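Side-chain contacts in shikimate dehydrogenase (NADP(+)) (Thermus thermophilus, PDB 2D5C), which catalyses the reversible NADPH-linked reduction of 3-dehydroshikimate to shikimate in the pathway to chorismate and the aromatic amino acids: residues Val144-Thr148 with Pro149-Leu153; Arg162-Pro165 with Leu166-Arg170. One frame throughout, in Å; residues are numbered along the deposited sequence.

Contact 1: Val144-Thr148 with Pro149-Leu153; sequences VWNRT and PQRAL
The flat side-chain amide of Asn146 lies against Arg151: its ND2 packs on CB of Arg151 at 3.3 Å, and the amide and guanidinium planes are turned 62° apart. At its edge the same ND2 donates to Thr148 O over 2.9 Å, nearly straight at 171°, with the acceptor in the amide plane. OD1 takes a hydrogen bond from the backbone N of Ala124, so both polar atoms of the amide are used and its rotation is fixed. The other flat group, the indole of Trp145, has the backbone N of Arg147 above one face, offset toward the rim.

Thr148 O is gripped twice. The backbone N of Arg151 reaches this oxygen over 3.2 Å from above the carbonyl plane, while the Asn146 amide comes from the opposite face. In Asn146, CG stands anti to the backbone N (chi1 -168°), which carries the amide toward Arg151 and Thr148 O.

Next to these bonds the packing is apolar. The methyl of Ala152 is where the helix meets the end of the strand: its CB sits 3.8 Å from CB of Asn146 and 4.0 Å from CG2 of Val144. Arg151 bends away at chi2, and its side chain touches Ala124 of the glycine-rich loop.

This is the strand-turn-helix after the second strand of a Rossmann fold, and Asn146 to Arg151 all belong to the NADP(+) binding site.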
ATOM      1  N   VAL A 144      -7.695  11.305 -30.534  1.00 18.79           N
ATOM      2  CA  VAL A 144      -6.864  12.181 -29.724  1.00 19.24           C
ATOM      3  C   VAL A 144      -6.223  13.282 -30.570  1.00 18.08           C
ATOM      4  O   VAL A 144      -5.918  13.094 -31.743  1.00 20.01           O
ATOM      5  CB  VAL A 144      -5.720  11.388 -29.018  1.00 22.35           C
ATOM      6  CG1 VAL A 144      -6.311  10.314 -28.101  1.00 23.68           C
ATOM      7  CG2 VAL A 144      -4.827  10.726 -30.072  1.00 26.24           C
ATOM      8  N   TRP A 145      -6.035  14.432 -29.951  1.00 20.10           N
ATOM      9  CA  TRP A 145      -5.406  15.569 -30.615  1.00 20.56           C
ATOM     10  C   TRP A 145      -4.518  16.249 -29.581  1.00 21.50           C
ATOM     11  O   TRP A 145      -4.784  16.181 -28.380  1.00 22.03           O
ATOM     12  CB  TRP A 145      -6.469  16.551 -31.111  1.00 23.61           C
ATOM     13  CG  TRP A 145      -5.898  17.819 -31.647  1.00 22.45           C
ATOM     14  CD1 TRP A 145      -5.486  18.061 -32.931  1.00 23.41           C
ATOM     15  CD2 TRP A 145      -5.628  19.013 -30.903  1.00 22.72           C
ATOM     16  NE1 TRP A 145      -4.975  19.338 -33.025  1.00 22.19           N
ATOM     17  CE2 TRP A 145      -5.050  19.940 -31.796  1.00 22.82           C
ATOM     18  CE3 TRP A 145      -5.818  19.388 -29.564  1.00 25.18           C
ATOM     19  CZ2 TRP A 145      -4.658  21.222 -31.394  1.00 26.95           C
ATOM     20  CZ3 TRP A 145      -5.428  20.662 -29.163  1.00 32.25           C
ATOM     21  CH2 TRP A 145      -4.853  21.565 -30.080  1.00 29.65           C
ATOM     22  N   ASN A 146      -3.462  16.900 -30.056  1.00 23.79           N
ATOM     23  CA  ASN A 146      -2.540  17.621 -29.186  1.00 24.14           C
ATOM     24  C   ASN A 146      -1.939  18.759 -30.009  1.00 21.62           C
ATOM     25  O   ASN A 146      -1.751  18.604 -31.214  1.00 25.02           O
ATOM     26  CB  ASN A 146      -1.428  16.691 -28.710  1.00 21.12           C
ATOM     27  CG  ASN A 146      -0.617  17.292 -27.582  1.00 23.54           C
ATOM     28  OD1 ASN A 146      -1.145  17.571 -26.510  1.00 25.42           O
ATOM     29  ND2 ASN A 146       0.674  17.501 -27.820  1.00 26.16           N
ATOM     30  N   ARG A 147      -1.631  19.893 -29.377  1.00 26.95           N
ATOM     31  CA  ARG A 147      -1.059  21.012 -30.132  1.00 29.83           C
ATOM     32  C   ARG A 147       0.177  20.565 -30.906  1.00 29.63           C
ATOM     33  O   ARG A 147       0.455  21.070 -32.000  1.00 27.55           O
ATOM     34  CB  ARG A 147      -0.723  22.192 -29.212  1.00 36.02           C
ATOM     35  CG  ARG A 147       0.411  21.963 -28.242  1.00 46.42           C
ATOM     36  CD  ARG A 147       0.544  23.159 -27.314  1.00 50.35           C
ATOM     37  NE  ARG A 147       1.569  22.953 -26.296  1.00 58.99           N
ATOM     38  CZ  ARG A 147       1.784  23.778 -25.275  1.00 62.95           C
ATOM     39  NH1 ARG A 147       1.041  24.868 -25.136  1.00 65.29           N
ATOM     40  NH2 ARG A 147       2.740  23.515 -24.395  1.00 62.73           N
ATOM     41  N   THR A 148       0.917  19.618 -30.335  1.00 30.54           N
ATOM     42  CA  THR A 148       2.088  19.045 -31.000  1.00 30.69           C
ATOM     43  C   THR A 148       1.648  17.631 -31.384  1.00 29.46           C
ATOM     44  O   THR A 148       1.542  16.742 -30.535  1.00 31.12           O
ATOM     45  CB  THR A 148       3.305  19.009 -30.058  1.00 31.73           C
ATOM     46  OG1 THR A 148       3.749  20.354 -29.827  1.00 30.64           O
ATOM     47  CG2 THR A 148       4.439  18.196 -30.670  1.00 33.62           C
ATOM     48  N   PRO A 149       1.381  17.411 -32.680  1.00 30.77           N
ATOM     49  CA  PRO A 149       0.931  16.117 -33.200  1.00 29.16           C
ATOM     50  C   PRO A 149       1.654  14.843 -32.772  1.00 30.28           C
ATOM     51  O   PRO A 149       1.004  13.840 -32.495  1.00 27.61           O
ATOM     52  CB  PRO A 149       0.938  16.325 -34.719  1.00 31.28           C
ATOM     53  CG  PRO A 149       1.968  17.400 -34.924  1.00 34.76           C
ATOM     54  CD  PRO A 149       1.690  18.342 -33.782  1.00 29.84           C
ATOM     55  N   GLN A 150       2.981  14.865 -32.692  1.00 27.48           N
ATOM     56  CA  GLN A 150       3.699  13.643 -32.320  1.00 32.69           C
ATOM     57  C   GLN A 150       3.249  13.042 -30.982  1.00 28.11           C
ATOM     58  O   GLN A 150       3.248  11.820 -30.818  1.00 26.91           O
ATOM     59  CB  GLN A 150       5.210  13.895 -32.295  1.00 39.08           C
ATOM     60  CG  GLN A 150       6.047  12.627 -32.133  1.00 48.89           C
ATOM     61  CD  GLN A 150       5.771  11.600 -33.216  1.00 51.48           C
ATOM     62  OE1 GLN A 150       5.710  11.931 -34.402  1.00 53.27           O
ATOM     63  NE2 GLN A 150       5.611  10.342 -32.815  1.00 56.71           N
ATOM     64  N   ARG A 151       2.858  13.895 -30.040  1.00 27.30           N
ATOM     65  CA  ARG A 151       2.418  13.436 -28.730  1.00 31.41           C
ATOM     66  C   ARG A 151       1.088  12.681 -28.843  1.00 29.13           C
ATOM     67  O   ARG A 151       0.864  11.670 -28.166  1.00 26.89           O
ATOM     68  CB  ARG A 151       2.279  14.634 -27.790  1.00 35.83           C
ATOM     69  CG  ARG A 151       2.467  14.281 -26.335  1.00 48.04           C
ATOM     70  CD  ARG A 151       3.086  15.425 -25.550  1.00 55.84           C
ATOM     71  NE  ARG A 151       3.686  14.926 -24.316  1.00 67.99           N
ATOM     72  CZ  ARG A 151       3.424  15.404 -23.105  1.00 72.45           C
ATOM     73  NH1 ARG A 151       2.569  16.408 -22.953  1.00 73.43           N
ATOM     74  NH2 ARG A 151       4.010  14.869 -22.041  1.00 76.80           N
ATOM     75  N   ALA A 152       0.210  13.179 -29.706  1.00 28.33           N
ATOM     76  CA  ALA A 152      -1.079  12.539 -29.933  1.00 24.44           C
ATOM     77  C   ALA A 152      -0.861  11.268 -30.744  1.00 28.00           C
ATOM     78  O   ALA A 152      -1.529  10.258 -30.534  1.00 27.10           O
ATOM     79  CB  ALA A 152      -2.014  13.493 -30.681  1.00 26.85           C
ATOM     80  N   LEU A 153       0.077  11.312 -31.686  1.00 29.21           N
ATOM     81  CA  LEU A 153       0.356  10.132 -32.500  1.00 25.06           C
ATOM     82  C   LEU A 153       0.911   9.011 -31.638  1.00 23.85           C
ATOM     83  O   LEU A 153       0.475   7.863 -31.739  1.00 26.82           O
ATOM     84  CB  LEU A 153       1.355  10.462 -33.619  1.00 33.35           C
ATOM     85  CG  LEU A 153       0.783  10.823 -34.992  1.00 40.51           C
ATOM     86  CD1 LEU A 153       1.916  11.261 -35.915  1.00 43.20           C
ATOM     87  CD2 LEU A 153       0.048   9.619 -35.576  1.00 37.16           C
TER

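Contact 2: Arg162-Pro165 with Leu166-Arg170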
ATOM      1  N   ARG A 162      -6.913   6.676 -32.546  1.00 26.08           N
ATOM      2  CA  ARG A 162      -6.781   7.448 -33.781  1.00 22.90           C
ATOM      3  C   ARG A 162      -6.404   8.903 -33.498  1.00 26.64           C
ATOM      4  O   ARG A 162      -7.088   9.591 -32.737  1.00 25.21           O
ATOM      5  CB  ARG A 162      -8.104   7.417 -34.555  1.00 22.26           C
ATOM      6  CG  ARG A 162      -8.084   8.227 -35.846  1.00 30.61           C
ATOM      7  CD  ARG A 162      -9.444   8.249 -36.527  1.00 36.77           C
ATOM      8  NE  ARG A 162      -9.384   8.984 -37.786  1.00 40.15           N
ATOM      9  CZ  ARG A 162     -10.436   9.267 -38.548  1.00 47.59           C
ATOM     10  NH1 ARG A 162     -11.653   8.877 -38.189  1.00 46.81           N
ATOM     11  NH2 ARG A 162     -10.266   9.951 -39.671  1.00 50.82           N
ATOM     12  N   ALA A 163      -5.306   9.366 -34.090  1.00 23.75           N
ATOM     13  CA  ALA A 163      -4.890  10.746 -33.914  1.00 20.11           C
ATOM     14  C   ALA A 163      -5.595  11.530 -35.014  1.00 25.71           C
ATOM     15  O   ALA A 163      -5.561  11.130 -36.177  1.00 29.29           O
ATOM     16  CB  ALA A 163      -3.377  10.870 -34.058  1.00 26.23           C
ATOM     17  N   VAL A 164      -6.234  12.637 -34.655  1.00 24.43           N
ATOM     18  CA  VAL A 164      -6.968  13.412 -35.651  1.00 23.37           C
ATOM     19  C   VAL A 164      -6.659  14.894 -35.635  1.00 23.24           C
ATOM     20  O   VAL A 164      -6.117  15.421 -34.660  1.00 25.63           O
ATOM     21  CB  VAL A 164      -8.504  13.260 -35.453  1.00 23.68           C
ATOM     22  CG1 VAL A 164      -8.894  11.801 -35.496  1.00 25.01           C
ATOM     23  CG2 VAL A 164      -8.935  13.875 -34.127  1.00 18.02           C
ATOM     24  N   PRO A 165      -6.942  15.578 -36.758  1.00 24.29           N
ATOM     25  CA  PRO A 165      -6.698  17.016 -36.813  1.00 25.35           C
ATOM     26  C   PRO A 165      -7.856  17.589 -36.005  1.00 27.00           C
ATOM     27  O   PRO A 165      -8.904  16.945 -35.889  1.00 26.02           O
ATOM     28  CB  PRO A 165      -6.771  17.324 -38.304  1.00 28.65           C
ATOM     29  CG  PRO A 165      -7.700  16.282 -38.831  1.00 27.30           C
ATOM     30  CD  PRO A 165      -7.265  15.044 -38.090  1.00 24.51           C
ATOM     31  N   LEU A 166      -7.682  18.785 -35.458  1.00 26.96           N
ATOM     32  CA  LEU A 166      -8.692  19.398 -34.606  1.00 23.59           C
ATOM     33  C   LEU A 166     -10.117  19.549 -35.146  1.00 26.28           C
ATOM     34  O   LEU A 166     -11.076  19.483 -34.370  1.00 29.46           O
ATOM     35  CB  LEU A 166      -8.194  20.757 -34.119  1.00 27.79           C
ATOM     36  CG  LEU A 166      -8.996  21.404 -32.991  1.00 20.27           C
ATOM     37  CD1 LEU A 166      -8.932  20.537 -31.740  1.00 29.87           C
ATOM     38  CD2 LEU A 166      -8.421  22.784 -32.694  1.00 25.71           C
ATOM     39  N   GLU A 167     -10.270  19.734 -36.455  1.00 25.98           N
ATOM     40  CA  GLU A 167     -11.614  19.923 -37.016  1.00 25.82           C
ATOM     41  C   GLU A 167     -12.513  18.694 -36.919  1.00 27.14           C
ATOM     42  O   GLU A 167     -13.725  18.790 -37.100  1.00 28.27           O
ATOM     43  CB  GLU A 167     -11.544  20.419 -38.467  1.00 28.50           C
ATOM     44  CG  GLU A 167     -11.123  19.396 -39.514  1.00 27.34           C
ATOM     45  CD  GLU A 167      -9.644  19.446 -39.850  1.00 32.03           C
ATOM     46  OE1 GLU A 167      -9.254  18.832 -40.866  1.00 35.86           O
ATOM     47  OE2 GLU A 167      -8.869  20.086 -39.104  1.00 40.12           O
ATOM     48  N   LYS A 168     -11.927  17.544 -36.608  1.00 29.30           N
ATOM     49  CA  LYS A 168     -12.715  16.328 -36.461  1.00 25.82           C
ATOM     50  C   LYS A 168     -13.572  16.423 -35.204  1.00 24.92           C
ATOM     51  O   LYS A 168     -14.427  15.567 -34.967  1.00 26.22           O
ATOM     52  CB  LYS A 168     -11.799  15.110 -36.377  1.00 26.39           C
ATOM     53  CG  LYS A 168     -11.236  14.686 -37.724  1.00 33.64           C
ATOM     54  CD  LYS A 168     -12.305  14.016 -38.578  1.00 41.87           C
ATOM     55  CE  LYS A 168     -12.749  12.696 -37.957  1.00 47.70           C
ATOM     56  NZ  LYS A 168     -13.699  11.957 -38.835  1.00 54.74           N
ATOM     57  N   ALA A 169     -13.346  17.459 -34.397  1.00 21.20           N
ATOM     58  CA  ALA A 169     -14.127  17.632 -33.173  1.00 21.45           C
ATOM     59  C   ALA A 169     -15.616  17.771 -33.519  1.00 25.49           C
ATOM     60  O   ALA A 169     -16.481  17.464 -32.705  1.00 23.97           O
ATOM     61  CB  ALA A 169     -13.650  18.882 -32.399  1.00 24.93           C
ATOM     62  N   ARG A 170     -15.906  18.234 -34.730  1.00 24.24           N
ATOM     63  CA  ARG A 170     -17.300  18.409 -35.155  1.00 26.61           C
ATOM     64  C   ARG A 170     -18.014  17.077 -35.302  1.00 30.26           C
ATOM     65  O   ARG A 170     -19.248  17.028 -35.300  1.00 30.38           O
ATOM     66  CB  ARG A 170     -17.360  19.175 -36.482  1.00 30.10           C
ATOM     67  CG  ARG A 170     -16.925  20.630 -36.371  1.00 34.13           C
ATOM     68  CD  ARG A 170     -16.816  21.310 -37.734  1.00 44.44           C
ATOM     69  NE  ARG A 170     -15.971  20.558 -38.661  1.00 51.51           N
ATOM     70  CZ  ARG A 170     -15.426  21.068 -39.762  1.00 56.75           C
ATOM     71  NH1 ARG A 170     -15.628  22.341 -40.077  1.00 62.25           N
ATOM     72  NH2 ARG A 170     -14.686  20.303 -40.557  1.00 56.68           N
TER
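Charge and aliphatic contact meet where Lys168 reaches Arg162. CE of Lys168 lies over one face of the Arg162 guanidinium, 4.0 Å from NH1, and the two side chains run at about a right angle. Two like charges are therefore close, NZ of Lys168 standing 3.8 Å from NH1 of Arg162. A salt bridge from NZ to Glu171 OE1 probably eases the repulsion, and the guanidinium has a cation-pi partner in Trp143. Arg162 arrives fully extended, with CG anti to the backbone N (chi1 178°), whereas Lys168 folds at chi2 and chi3; the bends bring CE over the guanidinium face and leave NZ beside NH1 and within reach of Glu171.

The stem of that lysine packs on Val164 and Pro165. CG of Lys168 comes to 3.8 Å from CB of Val164, and its CB lies equally far from Val164 CG2, the valine passing across the lysine chain. The ring of Pro165 adds its CD on the same methylene, 4.0 Å from Lys168 CG.

A polar group on an apolar one makes a third kind of contact: the carboxylate of Glu167 leans on the proline ring, OE2 resting 3.6 Å from CB of Pro165 and OE1 as close to its CG.

Among the backbone bonds, Lys168 N donates to Pro165 O over 3.2 Å at 164°, closing the first turn. Ala169 N to Leu166 O and Arg170 N to Glu167 O continue the same three-residue spacing.

Leu166 turns inward, onto Leu122 and Trp145. The whole is a 3-10 helical segment that begins at Leu166, following edge strand 162-163 of the parallel Rossmann sheet, on the way to strand 174-177, with Glu167 and Arg170 at the surface.

How the contacts relate
Contacts 1 and 2 follow one another along the chain, their centres 10 Å apart, and meet through neighbouring strands 142-145 and 162-163 of the parallel sheet. Val144 N lies 2.9 Å from Arg162 O, and Val144 O lies 3.0 Å from Val164 N, both probable hydrogen bonds. At the end of strand 142-145, CD1 of Trp145 packs 3.2 Å from Val164 O and 3.4 Å from Leu166 N. Helix 149-159 links the two strands in a beta-alpha-beta crossover. Contact 1 supplies cofactor-binding residues, with the Arg151 side chain about 9 Å from that of catalytic Lys64 and about 14 Å from bound shikimate; contact 2 lies farther out, its Leu166 side chain about 8 Å from that of Arg147.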